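Local coordinates for protein peptide chain release factor subunit 1 (Methanosarcina mazei, PDB 3IR9) that probably directs the ending of protein synthesis at the three stop codons, this chain being the C-terminal domain of the archaeal release factor aRF1, at residues T79-C84 with G104-C109. Sequence-based numbering, arbitrary orientation.
Sequences TKCSVC and GNCPKC. With ZN (zinc ion), chain C.
Cys81 and Cys84 face Cys106 and Cys109 across a zinc ion. Together they form a four-cysteine zinc site built from two CxxC motifs, far from the centre of this C-terminal-domain chain. Cys81 ends strand 75-81, and the second motif lies in the loop before strand 113-120. The metal thus ties the end of a strand to a loop without regular structure.

Cys106 can be followed outward. Its CB lies 3.5 Å from SG of Cys81. The next atom, SG, is turned anti to the backbone N (chi1 -166°) and binds the zinc at 2.3 Å. It also lies 3.3 Å from SG of Cys81, the closest sulfur pair across the contact. Two weak hydrogen bonds reach it from the backbone N atoms of Lys108 and Cys109, which would probably temper the negative charge of a thiolate. SG of Cys81 accepts a similar weak bond from Val83 N. Tyr86 and Leu113 touch both Cys81 and Cys106. SG of Cys84 is the most distant ligand, with a long bond of 2.6 Å to the zinc. CG2 of Val83 packs tightly against SG of Cys109 at 3.3 Å.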
ATOM      1  N   THR A  79       9.662 -23.141 -22.028  1.00 55.37           N
ATOM      2  CA  THR A  79       9.115 -24.451 -22.334  1.00 71.95           C
ATOM      3  C   THR A  79      10.188 -25.295 -23.036  1.00 52.93           C
ATOM      4  O   THR A  79      11.054 -24.762 -23.732  1.00 59.68           O
ATOM      5  CB  THR A  79       7.826 -24.339 -23.193  1.00 81.70           C
ATOM      6  OG1 THR A  79       8.165 -24.018 -24.547  1.00149.25           O
ATOM      7  CG2 THR A  79       6.903 -23.252 -22.644  1.00 71.44           C
ATOM      8  N   LYS A  80      10.147 -26.607 -22.835  1.00 48.74           N
ATOM      9  CA  LYS A  80      11.128 -27.493 -23.450  1.00 53.33           C
ATOM     10  C   LYS A  80      10.519 -28.839 -23.859  1.00 59.47           C
ATOM     11  O   LYS A  80       9.660 -29.386 -23.166  1.00 51.20           O
ATOM     12  CB  LYS A  80      12.316 -27.711 -22.511  1.00130.57           C
ATOM     13  CG  LYS A  80      12.970 -26.429 -22.025  1.00 60.40           C
ATOM     14  CD  LYS A  80      14.113 -26.746 -21.086  1.00 80.49           C
ATOM     15  CE  LYS A  80      14.536 -25.522 -20.305  1.00 45.10           C
ATOM     16  NZ  LYS A  80      15.442 -25.887 -19.181  1.00 89.75           N
ATOM     17  N   CYS A  81      10.968 -29.369 -24.991  1.00 72.51           N
ATOM     18  CA  CYS A  81      10.439 -30.629 -25.486  1.00 61.50           C
ATOM     19  C   CYS A  81      10.958 -31.800 -24.663  1.00 95.01           C
ATOM     20  O   CYS A  81      12.127 -31.848 -24.277  1.00 50.19           O
ATOM     21  CB  CYS A  81      10.769 -30.824 -26.965  1.00 44.49           C
ATOM     22  SG  CYS A  81      10.036 -32.309 -27.649  1.00 58.25           S
ATOM     23  N   SER A  82      10.066 -32.747 -24.413  1.00 60.93           N
ATOM     24  CA  SER A  82      10.352 -33.870 -23.533  1.00 79.87           C
ATOM     25  C   SER A  82      11.259 -34.932 -24.157  1.00 51.47           C
ATOM     26  O   SER A  82      11.690 -35.858 -23.471  1.00 89.99           O
ATOM     27  CB  SER A  82       9.039 -34.503 -23.073  1.00 66.47           C
ATOM     28  OG  SER A  82       8.145 -34.666 -24.158  1.00 62.45           O
ATOM     29  N   VAL A  83      11.545 -34.809 -25.452  1.00120.38           N
ATOM     30  CA  VAL A  83      12.434 -35.764 -26.116  1.00 74.97           C
ATOM     31  C   VAL A  83      13.571 -35.101 -26.903  1.00 64.75           C
ATOM     32  O   VAL A  83      14.747 -35.368 -26.648  1.00 74.09           O
ATOM     33  CB  VAL A  83      11.660 -36.775 -27.007  1.00 48.17           C
ATOM     34  CG1 VAL A  83      10.390 -37.235 -26.309  1.00 52.72           C
ATOM     35  CG2 VAL A  83      11.331 -36.180 -28.360  1.00 72.70           C
ATOM     36  N   CYS A  84      13.230 -34.236 -27.851  1.00 78.87           N
ATOM     37  CA  CYS A  84      14.256 -33.600 -28.664  1.00 68.52           C
ATOM     38  C   CYS A  84      14.717 -32.297 -28.008  1.00 43.75           C
ATOM     39  O   CYS A  84      14.258 -31.937 -26.919  1.00 52.66           O
ATOM     40  CB  CYS A  84      13.793 -33.413 -30.124  1.00 69.53           C
ATOM     41  SG  CYS A  84      13.001 -31.845 -30.574  1.00 74.92           S
ATOM     42  N   GLY A 104       1.688 -27.408 -25.291  1.00 46.07           N
ATOM     43  CA  GLY A 104       1.137 -28.280 -26.311  1.00 46.26           C
ATOM     44  C   GLY A 104       2.144 -29.292 -26.835  1.00 99.68           C
ATOM     45  O   GLY A 104       2.799 -29.975 -26.045  1.00 56.02           O
ATOM     46  N   ASN A 105       2.260 -29.387 -28.162  1.00149.67           N
ATOM     47  CA  ASN A 105       3.153 -30.351 -28.823  1.00 61.38           C
ATOM     48  C   ASN A 105       4.384 -29.729 -29.489  1.00 69.71           C
ATOM     49  O   ASN A 105       4.423 -28.526 -29.769  1.00 58.73           O
ATOM     50  CB  ASN A 105       2.394 -31.163 -29.876  1.00 84.22           C
ATOM     51  CG  ASN A 105       1.429 -32.157 -29.271  1.00102.22           C
ATOM     52  OD1 ASN A 105       1.648 -32.671 -28.172  1.00 68.42           O
ATOM     53  ND2 ASN A 105       0.356 -32.446 -29.997  1.00 78.56           N
ATOM     54  N   CYS A 106       5.376 -30.573 -29.766  1.00 47.59           N
ATOM     55  CA  CYS A 106       6.633 -30.132 -30.370  1.00 82.80           C
ATOM     56  C   CYS A 106       6.507 -29.938 -31.878  1.00 48.30           C
ATOM     57  O   CYS A 106       6.211 -30.881 -32.605  1.00 77.18           O
ATOM     58  CB  CYS A 106       7.752 -31.136 -30.061  1.00 51.22           C
ATOM     59  SG  CYS A 106       9.431 -30.531 -30.402  1.00 52.50           S
ATOM     60  N   PRO A 107       6.744 -28.711 -32.354  1.00 49.03           N
ATOM     61  CA  PRO A 107       6.629 -28.429 -33.786  1.00 49.97           C
ATOM     62  C   PRO A 107       7.789 -29.074 -34.536  1.00 54.40           C
ATOM     63  O   PRO A 107       7.859 -28.990 -35.759  1.00 69.33           O
ATOM     64  CB  PRO A 107       6.710 -26.899 -33.845  1.00 42.25           C
ATOM     65  CG  PRO A 107       6.463 -26.439 -32.425  1.00 46.59           C
ATOM     66  CD  PRO A 107       7.065 -27.502 -31.583  1.00 38.85           C
ATOM     67  N   LYS A 108       8.679 -29.729 -33.795  1.00 42.44           N
ATOM     68  CA  LYS A 108       9.833 -30.401 -34.382  1.00 46.95           C
ATOM     69  C   LYS A 108       9.645 -31.915 -34.486  1.00 53.31           C
ATOM     70  O   LYS A 108       9.861 -32.495 -35.548  1.00 65.99           O
ATOM     71  CB  LYS A 108      11.100 -30.085 -33.585  1.00 59.03           C
ATOM     72  CG  LYS A 108      11.661 -28.710 -33.866  1.00 58.17           C
ATOM     73  CD  LYS A 108      12.171 -28.636 -35.294  1.00 46.48           C
ATOM     74  CE  LYS A 108      12.437 -27.201 -35.721  1.00 83.71           C
ATOM     75  NZ  LYS A 108      12.589 -27.105 -37.199  1.00 80.85           N
ATOM     76  N   CYS A 109       9.241 -32.550 -33.387  1.00 69.00           N
ATOM     77  CA  CYS A 109       9.126 -34.009 -33.346  1.00 46.49           C
ATOM     78  C   CYS A 109       7.731 -34.477 -32.943  1.00 62.65           C
ATOM     79  O   CYS A 109       7.448 -35.679 -32.904  1.00 54.61           O
ATOM     80  CB  CYS A 109      10.153 -34.595 -32.382  1.00 56.38           C
ATOM     81  SG  CYS A 109       9.633 -34.554 -30.664  1.00 61.65           S
TER
HETATM   82 ZN    ZN C 501      10.539 -32.546 -29.982  1.00 61.14          ZN